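Local coordinates for protein tRNA (uracil(54)-C(5))-methyltransferase (Pyrococcus abyssi, PDB 2JJQ) that methylates the C5 carbon of uridine 54 in tRNA, using S-adenosyl-L-methionine as methyl donor, at residues N129-A134 with P158-T163. Numbering follows the deposited sequence.
Sequences NRIDLA and PVFGKT
F160 lies against I131 and the backbone at N129-R130, packing the turn that leads into helix 162-178 onto strand 130-136, an outermost strand of the five-stranded mixed sheet. The apolar part of the contact is one pair of side chains. I131 CG2 lies 3.6 Å from F160 CB and equally close to F160 CD1, while I131 CD1 lies 3.8 Å from F160 CG, so the isoleucine meets the root of the phenylalanine with both branches. That grip follows from I131 chi1 of 59°, which wedges CG1 between the two backbone branches and turns CG2 to the side of N. F160 has CG anti to its own backbone N (chi1 -173°), and the ring extends to the residues where the strand begins.

The second kind of contact is ring against backbone: F160 CE1 comes within 3.5 Å of N129 C, and R130 N lies almost level with the ring, off its rim, 3.6 Å from F160 CE1. K201 adds a cation-pi interaction with the same ring, and I131 also touches S164 of the helix and C157, probably a ligand of the [4Fe-4S] cluster. The contact thus joins the sheet edge to the loop just after that cysteine.

The polar groups of 129-134 pair with each other or with residues around them. The ND2 of buried N129 is hydrogen-bonded to Q272 O and S275 OG, tying the residue just before the strand to the S-adenosyl-L-methionine-binding region. R130 and D132 form a salt bridge along the strand; D132 OD2 also bonds S241 OG. In that pair R130 NE donates to the syn lone pair of D132 OD1 at 2.7 Å, with OD1 tilted 33° out of the guanidinium plane.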
# COMPACT_ATOMS: atom_id res chain seq x y z
N ASN A 129 -4.32 3.73 -6.50
CA ASN A 129 -4.11 5.11 -6.84
C ASN A 129 -2.64 5.48 -7.08
O ASN A 129 -2.33 6.67 -7.26
CB ASN A 129 -4.76 5.97 -5.75
CG ASN A 129 -4.04 5.83 -4.40
OD1 ASN A 129 -2.84 5.52 -4.38
ND2 ASN A 129 -4.78 5.95 -3.28
N ARG A 130 -1.75 4.47 -7.14
CA ARG A 130 -0.35 4.65 -7.53
C ARG A 130 0.16 3.39 -8.24
O ARG A 130 -0.06 2.29 -7.75
CB ARG A 130 0.53 4.98 -6.31
CG ARG A 130 1.98 5.21 -6.66
CD ARG A 130 2.95 5.14 -5.49
NE ARG A 130 4.31 5.22 -6.04
CZ ARG A 130 5.40 5.58 -5.39
NH1 ARG A 130 5.35 5.87 -4.09
NH2 ARG A 130 6.57 5.64 -6.04
N ILE A 131 0.85 3.54 -9.37
CA ILE A 131 1.59 2.43 -9.95
C ILE A 131 2.93 2.96 -10.43
O ILE A 131 3.03 4.17 -10.78
CB ILE A 131 0.86 1.77 -11.10
CG1 ILE A 131 0.56 2.75 -12.23
CG2 ILE A 131 -0.44 1.09 -10.57
CD1 ILE A 131 -0.21 2.04 -13.34
N ASP A 132 3.95 2.11 -10.36
CA ASP A 132 5.32 2.48 -10.73
C ASP A 132 5.67 1.58 -11.90
O ASP A 132 5.75 0.34 -11.75
CB ASP A 132 6.27 2.27 -9.53
CG ASP A 132 5.87 3.16 -8.29
OD1 ASP A 132 4.66 3.30 -7.96
OD2 ASP A 132 6.75 3.72 -7.62
N LEU A 133 5.73 2.16 -13.10
CA LEU A 133 6.00 1.40 -14.30
C LEU A 133 7.45 1.61 -14.73
O LEU A 133 7.91 2.75 -14.87
CB LEU A 133 5.07 1.87 -15.43
CG LEU A 133 3.57 1.68 -15.18
CD1 LEU A 133 2.77 2.57 -16.12
CD2 LEU A 133 3.22 0.23 -15.39
N ALA A 134 8.19 0.51 -14.87
CA ALA A 134 9.51 0.59 -15.41
C ALA A 134 9.47 0.82 -16.93
O ALA A 134 8.61 0.26 -17.63
CB ALA A 134 10.35 -0.70 -15.05
N PRO A 158 -4.99 -2.86 -14.89
CA PRO A 158 -6.41 -2.84 -14.51
C PRO A 158 -6.68 -2.48 -13.02
O PRO A 158 -7.70 -1.88 -12.73
CB PRO A 158 -6.88 -4.29 -14.83
CG PRO A 158 -5.82 -4.81 -15.81
CD PRO A 158 -4.54 -4.20 -15.33
N VAL A 159 -5.78 -2.82 -12.11
CA VAL A 159 -5.99 -2.41 -10.70
C VAL A 159 -5.89 -0.88 -10.52
O VAL A 159 -6.57 -0.32 -9.67
CB VAL A 159 -5.09 -3.13 -9.67
CG1 VAL A 159 -5.27 -4.66 -9.76
CG2 VAL A 159 -3.62 -2.78 -9.84
N PHE A 160 -5.07 -0.22 -11.34
CA PHE A 160 -5.04 1.25 -11.35
C PHE A 160 -6.21 1.83 -12.14
O PHE A 160 -6.87 2.77 -11.71
CB PHE A 160 -3.70 1.73 -11.92
CG PHE A 160 -3.51 3.21 -11.81
CD1 PHE A 160 -2.87 3.75 -10.69
CD2 PHE A 160 -4.00 4.08 -12.80
CE1 PHE A 160 -2.70 5.13 -10.55
CE2 PHE A 160 -3.81 5.49 -12.69
CZ PHE A 160 -3.19 5.99 -11.52
N GLY A 161 -6.46 1.27 -13.33
CA GLY A 161 -7.61 1.65 -14.13
C GLY A 161 -7.19 2.26 -15.46
O GLY A 161 -5.98 2.33 -15.80
N LYS A 162 -8.19 2.75 -16.17
CA LYS A 162 -8.02 3.20 -17.56
C LYS A 162 -7.03 4.32 -17.75
O LYS A 162 -6.51 4.47 -18.83
CB LYS A 162 -9.34 3.67 -18.15
CG LYS A 162 -10.12 4.60 -17.26
CD LYS A 162 -11.10 5.46 -18.08
CE LYS A 162 -12.09 6.20 -17.18
NZ LYS A 162 -13.10 6.95 -18.00
N THR A 163 -6.83 5.16 -16.73
CA THR A 163 -5.81 6.21 -16.85
C THR A 163 -4.49 5.61 -17.23
O THR A 163 -3.69 6.28 -17.86
CB THR A 163 -5.68 7.01 -15.52
OG1 THR A 163 -6.95 7.60 -15.26
CG2 THR A 163 -4.64 8.11 -15.60